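Local coordinates for protein peruvianin-I (Thevetia peruviana, PDB 6ORM) that is a germin-like cupin protein of the latex with proteolytic activity, probably acting as a cysteine peptidase, at residues A[78-83]-A[142-147]; A[94-99]-A[126-131]; A[101-106]-A[120-125]. All coordinates share one frame; numbering follows the deposited sequence.

Contact 1 of 3, residues A[78-83]-A[142-147]; sequences VLLPGG and TGNATF. With NAG (2-acetamido-2-deoxy-beta-D-glucopyranose), chain E.
Leu79 and Ala145 face each other as an antiparallel hydrogen-bonded pair, and both of their N-H groups are spent on the bridge: Leu79 N gives to Ala145 O at 2.8 Å, and Ala145 N returns a bond to Leu79 O. Beside these bonds the CB atoms of Leu79 and Ala145 sit 4.2 Å apart on one face of the sheet. Leu79 holds its CG anti to the carbonyl carbon (chi1 -72°), which sets CD1 against the edge of the Phe147 ring, in its plane, 4.0 Å from CE1. The ring itself is turned into the position between backbone N and carbonyl carbon (chi1 59°), and Val97 of the adjoining strand packs on it too. This is the end of a strand pair in the cupin beta-barrel, strands 73-79 and 145-151, where the chain leaves 73-79 through a type II turn from Leu80 to Gly83. The other face carries Val78 and Thr146, lying alongside each other and pointing the same way, with Val78 CG2 3.8 Å from Thr146 OG1; that hydroxyl is hydrogen-bonded to Glu101. Past the last bridge Asn144 bears an N-linked sugar, its ND2 joined covalently to C1 of the N-acetylglucosamine. Its amide oxygen is flanked by carbon: Leu80 CD2 comes up alongside to 3.6 Å from Asn144 OD1, and Pro81 CD reaches Asn144 OD1 from across at 3.5 Å. Pro81 CG also rests 3.5 Å from Gly143 O, an oxygen that accepts a hydrogen bond from the side-chain amide of Asn139.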
loop_
_atom_site.group_PDB
_atom_site.type_symbol
_atom_site.label_atom_id
_atom_site.label_comp_id
_atom_site.label_asym_id
_atom_site.label_seq_id
_atom_site.Cartn_x
_atom_site.Cartn_y
_atom_site.Cartn_z
ATOM N N VAL A 78 -1.890 -31.532 4.395
ATOM C CA VAL A 78 -2.208 -32.932 4.146
ATOM C C VAL A 78 -3.311 -33.344 5.109
ATOM O O VAL A 78 -3.212 -33.101 6.317
ATOM C CB VAL A 78 -0.968 -33.831 4.300
ATOM C CG1 VAL A 78 -1.332 -35.297 4.095
ATOM C CG2 VAL A 78 0.120 -33.399 3.323
ATOM N N LEU A 79 -4.358 -33.962 4.572
ATOM C CA LEU A 79 -5.503 -34.410 5.352
ATOM C C LEU A 79 -5.564 -35.928 5.304
ATOM O O LEU A 79 -5.620 -36.516 4.219
ATOM C CB LEU A 79 -6.802 -33.808 4.816
ATOM C CG LEU A 79 -7.046 -32.317 5.054
ATOM C CD1 LEU A 79 -8.255 -31.844 4.259
ATOM C CD2 LEU A 79 -7.232 -32.033 6.538
ATOM N N LEU A 80 -5.544 -36.557 6.478
ATOM C CA LEU A 80 -5.814 -37.979 6.569
ATOM C C LEU A 80 -7.236 -38.259 6.089
ATOM O O LEU A 80 -8.052 -37.340 5.971
ATOM C CB LEU A 80 -5.633 -38.457 8.008
ATOM C CG LEU A 80 -4.220 -38.342 8.579
ATOM C CD1 LEU A 80 -4.224 -38.639 10.068
ATOM C CD2 LEU A 80 -3.272 -39.278 7.844
ATOM N N PRO A 81 -7.553 -39.518 5.779
ATOM C CA PRO A 81 -8.951 -39.872 5.509
ATOM C C PRO A 81 -9.850 -39.413 6.648
ATOM O O PRO A 81 -9.513 -39.550 7.825
ATOM C CB PRO A 81 -8.910 -41.398 5.392
ATOM C CG PRO A 81 -7.527 -41.690 4.914
ATOM C CD PRO A 81 -6.641 -40.656 5.557
ATOM N N GLY A 82 -11.000 -38.847 6.287
ATOM C CA GLY A 82 -11.895 -38.267 7.266
ATOM C C GLY A 82 -11.419 -36.971 7.883
ATOM O O GLY A 82 -12.125 -36.413 8.733
ATOM N N GLY A 83 -10.246 -36.469 7.490
ATOM C CA GLY A 83 -9.706 -35.289 8.118
ATOM C C GLY A 83 -10.334 -34.010 7.600
ATOM O O GLY A 83 -10.882 -33.943 6.499
ATOM N N THR A 142 -10.424 -40.815 -1.289
ATOM C CA THR A 142 -9.741 -41.959 -0.707
ATOM C C THR A 142 -8.295 -41.589 -0.397
ATOM O O THR A 142 -7.669 -40.797 -1.109
ATOM C CB THR A 142 -9.779 -43.168 -1.646
ATOM O OG1 THR A 142 -9.367 -42.767 -2.958
ATOM C CG2 THR A 142 -11.181 -43.760 -1.709
ATOM N N GLY A 143 -7.773 -42.165 0.683
ATOM C CA GLY A 143 -6.425 -41.866 1.128
ATOM C C GLY A 143 -6.257 -40.426 1.599
ATOM O O GLY A 143 -7.209 -39.742 1.984
ATOM N N ASN A 144 -5.008 -39.966 1.547
ATOM C CA ASN A 144 -4.677 -38.610 1.955
ATOM C C ASN A 144 -5.046 -37.610 0.869
ATOM O O ASN A 144 -4.947 -37.894 -0.327
ATOM C CB ASN A 144 -3.183 -38.469 2.244
ATOM C CG ASN A 144 -2.732 -39.242 3.463
ATOM O OD1 ASN A 144 -3.533 -39.670 4.293
ATOM N ND2 ASN A 144 -1.419 -39.422 3.568
ATOM N N ALA A 145 -5.447 -36.422 1.301
ATOM C CA ALA A 145 -5.627 -35.279 0.421
ATOM C C ALA A 145 -4.492 -34.296 0.667
ATOM O O ALA A 145 -4.156 -34.008 1.821
ATOM C CB ALA A 145 -6.981 -34.611 0.657
ATOM N N THR A 146 -3.896 -33.792 -0.409
ATOM C CA THR A 146 -2.837 -32.795 -0.322
ATOM C C THR A 146 -3.230 -31.570 -1.133
ATOM O O THR A 146 -3.690 -31.697 -2.272
ATOM C CB THR A 146 -1.502 -33.353 -0.828
ATOM O OG1 THR A 146 -1.141 -34.509 -0.062
ATOM C CG2 THR A 146 -0.398 -32.306 -0.705
ATOM N N PHE A 147 -3.065 -30.390 -0.539
ATOM C CA PHE A 147 -3.228 -29.146 -1.272
ATOM C C PHE A 147 -2.232 -28.119 -0.756
ATOM O O PHE A 147 -1.770 -28.192 0.385
ATOM C CB PHE A 147 -4.665 -28.605 -1.190
ATOM C CG PHE A 147 -5.155 -28.339 0.208
ATOM C CD1 PHE A 147 -5.697 -29.358 0.972
ATOM C CD2 PHE A 147 -5.112 -27.059 0.740
ATOM C CE1 PHE A 147 -6.165 -29.112 2.247
ATOM C CE2 PHE A 147 -5.580 -26.807 2.016
ATOM C CZ PHE A 147 -6.113 -27.835 2.769
HETATM C C1 NAG E . -0.736 -40.114 4.628
HETATM C C2 NAG E . -0.359 -41.531 4.212
HETATM C C3 NAG E . 0.456 -42.211 5.315
HETATM C C4 NAG E . 1.663 -41.353 5.680
HETATM C C5 NAG E . 1.211 -39.934 6.029
HETATM C C6 NAG E . 2.365 -38.980 6.231
HETATM C C7 NAG E . -1.735 -42.801 2.634
HETATM C C8 NAG E . -2.995 -43.586 2.432
HETATM N N2 NAG E . -1.533 -42.315 3.863
HETATM O O3 NAG E . 0.888 -43.504 4.899
HETATM O O4 NAG E . 2.337 -41.932 6.795
HETATM O O5 NAG E . 0.438 -39.385 4.952
HETATM O O6 NAG E . 3.022 -38.708 5.000
HETATM O O7 NAG E . -0.933 -42.614 1.724
#

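Contact 2 of 3, residues A[94-99]-A[126-131]; sequences SSLVMA and LFIIPP
Strands 95-99 and 126-129 run antiparallel at 159°, their axes 4.6 Å apart, and four backbone bonds tie Ser95 to Ile129 and Val97 to Phe127. They are neighbours in a sheet of the cupin barrel, and 126-129, one of its two outer strands within the chain, is continued by an antiparallel strand of the second subunit, so the sheet crosses the interface. The shortest bonds, Ile129 N to Ser95 O and Val97 N to Phe127 O, are both 2.7 Å.

On the face of Leu96, Met98, Leu126 and Ile128 the contacts are aliphatic. Leu96 carries CG anti to the backbone N (chi1 -176°), and CD1 is thereby brought over to Ile128 CD1 at 4.0 Å, the two chains crossing at a slant. Further along, Leu126 CD2 lies against Met98 CB at 3.5 Å, with CG and SD of the methionine also in touch; the end of Met98 leads away from strand 126-129, and the side chain packs on Tyr148 of the second subunit. That subunit also lays Ile74 on Leu126 and Leu67 on Ile128.

The opposite face holds Ser95, Val97, Phe127 and Ile129. Here Ile129 sends CD1 diagonally across to Val97 CG2, 3.6 Å away, and Phe127 swings its ring away from the neighbouring strand, onto Glu106 and Leu121. Where the pair ends, Ser94 OG is hydrogen-bonded to the backbone oxygen of Leu70 of the second subunit, and the same hydroxyl oxygen lies 3.3 Å from Pro131 CD.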
loop_
_atom_site.group_PDB
_atom_site.type_symbol
_atom_site.label_atom_id
_atom_site.label_comp_id
_atom_site.label_asym_id
_atom_site.label_seq_id
_atom_site.Cartn_x
_atom_site.Cartn_y
_atom_site.Cartn_z
ATOM N N SER A 94 -5.008 -13.156 1.253
ATOM C CA SER A 94 -5.755 -14.086 0.423
ATOM C C SER A 94 -5.065 -15.446 0.435
ATOM O O SER A 94 -3.866 -15.557 0.705
ATOM C CB SER A 94 -5.854 -13.576 -1.016
ATOM O OG SER A 94 -6.387 -12.267 -1.078
ATOM N N SER A 95 -5.831 -16.489 0.126
ATOM C CA SER A 95 -5.286 -17.834 0.005
ATOM C C SER A 95 -5.759 -18.445 -1.303
ATOM O O SER A 95 -6.966 -18.568 -1.532
ATOM C CB SER A 95 -5.700 -18.712 1.189
ATOM O OG SER A 95 -5.130 -20.004 1.076
ATOM N N LEU A 96 -4.809 -18.828 -2.152
ATOM C CA LEU A 96 -5.086 -19.521 -3.403
ATOM C C LEU A 96 -4.704 -20.985 -3.209
ATOM O O LEU A 96 -3.517 -21.316 -3.104
ATOM C CB LEU A 96 -4.318 -18.881 -4.558
ATOM C CG LEU A 96 -4.555 -19.417 -5.973
ATOM C CD1 LEU A 96 -6.041 -19.469 -6.302
ATOM C CD2 LEU A 96 -3.814 -18.556 -6.985
ATOM N N VAL A 97 -5.709 -21.850 -3.156
ATOM C CA VAL A 97 -5.516 -23.266 -2.862
ATOM C C VAL A 97 -5.367 -24.031 -4.169
ATOM O O VAL A 97 -6.155 -23.838 -5.101
ATOM C CB VAL A 97 -6.696 -23.817 -2.043
ATOM C CG1 VAL A 97 -6.610 -25.333 -1.933
ATOM C CG2 VAL A 97 -6.733 -23.180 -0.667
ATOM N N MET A 98 -4.346 -24.885 -4.251
ATOM C CA MET A 98 -4.224 -25.840 -5.347
ATOM C C MET A 98 -4.258 -27.252 -4.785
ATOM O O MET A 98 -3.380 -27.634 -4.003
ATOM C CB MET A 98 -2.943 -25.643 -6.158
ATOM C CG MET A 98 -2.859 -26.648 -7.309
ATOM S SD MET A 98 -1.566 -26.350 -8.528
ATOM C CE MET A 98 -0.098 -26.629 -7.541
ATOM N N ALA A 99 -5.256 -28.029 -5.201
ATOM C CA ALA A 99 -5.321 -29.440 -4.855
ATOM C C ALA A 99 -4.373 -30.232 -5.747
ATOM O O ALA A 99 -4.308 -30.009 -6.958
ATOM C CB ALA A 99 -6.749 -29.965 -5.009
ATOM N N LEU A 126 -7.978 -25.100 -8.668
ATOM C CA LEU A 126 -7.631 -23.944 -7.859
ATOM C C LEU A 126 -8.901 -23.400 -7.227
ATOM O O LEU A 126 -9.988 -23.491 -7.804
ATOM C CB LEU A 126 -6.951 -22.841 -8.676
ATOM C CG LEU A 126 -5.664 -23.189 -9.418
ATOM C CD1 LEU A 126 -5.323 -22.049 -10.345
ATOM C CD2 LEU A 126 -4.531 -23.451 -8.437
ATOM N N PHE A 127 -8.748 -22.841 -6.033
ATOM C CA PHE A 127 -9.857 -22.228 -5.316
ATOM C C PHE A 127 -9.299 -21.046 -4.542
ATOM O O PHE A 127 -8.285 -21.186 -3.851
ATOM C CB PHE A 127 -10.529 -23.239 -4.380
ATOM C CG PHE A 127 -11.858 -22.783 -3.841
ATOM C CD1 PHE A 127 -11.932 -22.083 -2.646
ATOM C CD2 PHE A 127 -13.031 -23.066 -4.518
ATOM C CE1 PHE A 127 -13.151 -21.669 -2.141
ATOM C CE2 PHE A 127 -14.254 -22.653 -4.019
ATOM C CZ PHE A 127 -14.314 -21.954 -2.830
ATOM N N ILE A 128 -9.949 -19.891 -4.660
ATOM C CA ILE A 128 -9.450 -18.645 -4.085
ATOM C C ILE A 128 -10.279 -18.294 -2.855
ATOM O O ILE A 128 -11.514 -18.330 -2.894
ATOM C CB ILE A 128 -9.453 -17.502 -5.120
ATOM C CG1 ILE A 128 -8.868 -16.225 -4.511
ATOM C CG2 ILE A 128 -10.850 -17.261 -5.692
ATOM C CD1 ILE A 128 -7.368 -16.298 -4.267
ATOM N N ILE A 129 -9.595 -17.993 -1.758
ATOM C CA ILE A 129 -10.200 -17.568 -0.498
ATOM C C ILE A 129 -9.864 -16.094 -0.291
ATOM O O ILE A 129 -8.682 -15.749 -0.161
ATOM C CB ILE A 129 -9.700 -18.411 0.686
ATOM C CG1 ILE A 129 -10.222 -19.844 0.596
ATOM C CG2 ILE A 129 -10.103 -17.776 2.011
ATOM C CD1 ILE A 129 -9.136 -20.870 0.703
ATOM N N PRO A 130 -10.846 -15.197 -0.264
ATOM C CA PRO A 130 -10.558 -13.780 -0.003
ATOM C C PRO A 130 -9.956 -13.592 1.378
ATOM O O PRO A 130 -10.146 -14.436 2.267
ATOM C CB PRO A 130 -11.938 -13.111 -0.113
ATOM C CG PRO A 130 -12.766 -14.064 -0.914
ATOM C CD PRO A 130 -12.266 -15.433 -0.573
ATOM N N PRO A 131 -9.225 -12.498 1.599
ATOM C CA PRO A 131 -8.467 -12.352 2.851
ATOM C C PRO A 131 -9.369 -12.309 4.076
ATOM O O PRO A 131 -10.378 -11.599 4.105
ATOM C CB PRO A 131 -7.717 -11.027 2.659
ATOM C CG PRO A 131 -8.506 -10.288 1.625
ATOM C CD PRO A 131 -9.032 -11.348 0.701
#

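Contact 3 of 3, residues A[101-106]-A[120-125]; sequences EGEILE and RLTPGD
Glu103 and Arg120 form a salt bridge at the outer side of the strand pair, NH1 giving to OE1 at 2.9 Å. The bond is bent, 142° at the hydrogen. The carboxylate oxygen lies in the plane at the guanidinium edge, yet NH1 meets OE1 from above the carboxylate, the two planes being 76° apart. Arg120 folds back at chi2 and chi3 to bring NH1 there, whereas the glutamate runs extended, with its CG lying along the methyl of Thr122. With an alanine at Glu103, the Arg120 guanidinium is likely to be left without its acidic mate and to turn more freely, and the Thr122 methyl to lose the CG beside it.

Ile104 and Leu121 satisfy each other's backbone groups: Leu121 N gives to Ile104 O at 2.7 Å, and Ile104 N to Leu121 O at 3.0 Å. Strands 104-109 and 116-121 make a beta hairpin of the cupin barrel, and strand 135-139 flanks 104-109 on its far side, where Glu103 and Leu105 have backbone bonds to Val140 and Val138. On the inward face Ile104 CG1 packs 3.6 Å from Leu121 CB, and Leu121 CD1 touches Glu106 CB; the carboxylate of Glu106 leads away from strand 116-121 and is hydrogen-bonded by OE1 to Thr137.

After Leu121 the chain makes a type II turn from Thr122 to Asp125, closed by Asp125 N to Thr122 O. The Asp125 carboxylate folds back to take Thr122 N on OD2, by its anti lone pair, in a nearly straight 2.8 Å bond; OD1 meets Ser40 OG of the second subunit in a hydrogen bond. Lys43 of that subunit is hydrogen-bonded to Pro123 O. Across the pair, Pro123 CD lies 3.1 Å from Gly102 O.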
loop_
_atom_site.group_PDB
_atom_site.type_symbol
_atom_site.label_atom_id
_atom_site.label_comp_id
_atom_site.label_asym_id
_atom_site.label_seq_id
_atom_site.Cartn_x
_atom_site.Cartn_y
_atom_site.Cartn_z
ATOM N N GLU A 101 -3.502 -33.912 -4.608
ATOM C CA GLU A 101 -3.706 -35.334 -4.370
ATOM C C GLU A 101 -5.035 -35.524 -3.653
ATOM O O GLU A 101 -5.380 -34.743 -2.764
ATOM C CB GLU A 101 -2.557 -35.929 -3.548
ATOM C CG GLU A 101 -2.877 -37.246 -2.861
ATOM C CD GLU A 101 -1.877 -37.587 -1.770
ATOM O OE1 GLU A 101 -2.094 -37.168 -0.608
ATOM O OE2 GLU A 101 -0.875 -38.270 -2.079
ATOM N N GLY A 102 -5.778 -36.556 -4.047
ATOM C CA GLY A 102 -7.045 -36.828 -3.402
ATOM C C GLY A 102 -8.116 -35.843 -3.837
ATOM O O GLY A 102 -8.019 -35.180 -4.874
ATOM N N GLU A 103 -9.159 -35.747 -3.016
ATOM C CA GLU A 103 -10.306 -34.898 -3.304
ATOM C C GLU A 103 -10.805 -34.249 -2.024
ATOM O O GLU A 103 -10.895 -34.902 -0.981
ATOM C CB GLU A 103 -11.457 -35.672 -3.953
ATOM C CG GLU A 103 -11.137 -36.251 -5.308
ATOM C CD GLU A 103 -12.349 -36.891 -5.947
ATOM O OE1 GLU A 103 -13.468 -36.695 -5.424
ATOM O OE2 GLU A 103 -12.179 -37.591 -6.966
ATOM N N ILE A 104 -11.130 -32.960 -2.112
ATOM C CA ILE A 104 -11.495 -32.172 -0.945
ATOM C C ILE A 104 -12.749 -31.362 -1.234
ATOM O O ILE A 104 -13.036 -31.006 -2.382
ATOM C CB ILE A 104 -10.355 -31.227 -0.509
ATOM C CG1 ILE A 104 -9.908 -30.358 -1.688
ATOM C CG2 ILE A 104 -9.194 -32.008 0.060
ATOM C CD1 ILE A 104 -8.790 -29.393 -1.358
ATOM N N LEU A 105 -13.496 -31.070 -0.172
ATOM C CA LEU A 105 -14.489 -30.006 -0.184
ATOM C C LEU A 105 -13.833 -28.751 0.374
ATOM O O LEU A 105 -13.337 -28.759 1.504
ATOM C CB LEU A 105 -15.717 -30.379 0.645
ATOM C CG LEU A 105 -16.783 -31.270 0.009
ATOM C CD1 LEU A 105 -18.016 -31.326 0.904
ATOM C CD2 LEU A 105 -17.143 -30.780 -1.389
ATOM N N GLU A 106 -13.811 -27.686 -0.422
ATOM C CA GLU A 106 -13.199 -26.421 -0.045
ATOM C C GLU A 106 -14.259 -25.332 -0.109
ATOM O O GLU A 106 -14.942 -25.192 -1.128
ATOM C CB GLU A 106 -12.025 -26.091 -0.973
ATOM C CG GLU A 106 -11.302 -24.799 -0.648
ATOM C CD GLU A 106 -10.355 -24.933 0.524
ATOM O OE1 GLU A 106 -9.850 -26.052 0.758
ATOM O OE2 GLU A 106 -10.113 -23.917 1.206
ATOM N N ARG A 120 -16.205 -29.007 -4.720
ATOM C CA ARG A 120 -15.346 -30.179 -4.635
ATOM C C ARG A 120 -14.140 -29.977 -5.545
ATOM O O ARG A 120 -14.291 -29.590 -6.708
ATOM C CB ARG A 120 -16.119 -31.437 -5.031
ATOM C CG ARG A 120 -15.356 -32.738 -4.835
ATOM C CD ARG A 120 -14.657 -33.174 -6.114
ATOM N NE ARG A 120 -15.591 -33.344 -7.225
ATOM C CZ ARG A 120 -16.020 -34.520 -7.672
ATOM N NH1 ARG A 120 -15.594 -35.642 -7.107
ATOM N NH2 ARG A 120 -16.872 -34.575 -8.688
ATOM N N LEU A 121 -12.945 -30.223 -5.009
ATOM C CA LEU A 121 -11.696 -30.063 -5.742
ATOM C C LEU A 121 -11.020 -31.412 -5.947
ATOM O O LEU A 121 -11.009 -32.256 -5.046
ATOM C CB LEU A 121 -10.728 -29.123 -5.010
ATOM C CG LEU A 121 -11.196 -27.754 -4.505
ATOM C CD1 LEU A 121 -10.001 -26.935 -4.025
ATOM C CD2 LEU A 121 -11.972 -27.001 -5.566
ATOM N N THR A 122 -10.481 -31.618 -7.151
ATOM C CA THR A 122 -9.639 -32.766 -7.471
ATOM C C THR A 122 -8.277 -32.237 -7.924
ATOM O O THR A 122 -8.152 -31.026 -8.152
ATOM C CB THR A 122 -10.310 -33.638 -8.541
ATOM O OG1 THR A 122 -10.303 -32.953 -9.799
ATOM C CG2 THR A 122 -11.747 -33.963 -8.145
ATOM N N PRO A 123 -7.241 -33.074 -8.051
ATOM C CA PRO A 123 -5.898 -32.550 -8.352
ATOM C C PRO A 123 -5.879 -31.654 -9.586
ATOM O O PRO A 123 -6.439 -31.992 -10.631
ATOM C CB PRO A 123 -5.069 -33.820 -8.567
ATOM C CG PRO A 123 -5.742 -34.840 -7.727
ATOM C CD PRO A 123 -7.207 -34.536 -7.843
ATOM N N GLY A 124 -5.226 -30.495 -9.455
ATOM C CA GLY A 124 -5.165 -29.494 -10.497
ATOM C C GLY A 124 -6.074 -28.305 -10.261
ATOM O O GLY A 124 -5.807 -27.214 -10.786
ATOM N N ASP A 125 -7.147 -28.501 -9.496
ATOM C CA ASP A 125 -8.120 -27.447 -9.240
ATOM C C ASP A 125 -7.516 -26.319 -8.403
ATOM O O ASP A 125 -6.664 -26.532 -7.536
ATOM C CB ASP A 125 -9.345 -28.016 -8.504
ATOM C CG ASP A 125 -10.415 -28.566 -9.434
ATOM O OD1 ASP A 125 -10.730 -27.954 -10.495
ATOM O OD2 ASP A 125 -10.948 -29.639 -9.076
#

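How the contacts relate
Contact 2 is the buried one, mostly apolar, with Ser95 and the Phe127 ring on one face; contacts 1 and 3 lie farther from the chain's centre and are only partly buried, one carrying a glycan, the other a salt bridge. Contacts 1 and 2 belong to one sheet, where strands 145-151 and 95-101 are neighbours and Phe147 CB packs 3.2 Å from Met98 O. Contact 3 sits on the facing sheet, reached from each strand of contact 2 by a short connection; Ala99 O and Gly124 N probably share a hydrogen bond there. Ala145 CB of contact 1 packs 3.5 Å from Ile104 CG2 of contact 3. Contacts 2 and 3 both meet the second subunit, whereas no other chain touches contact 1.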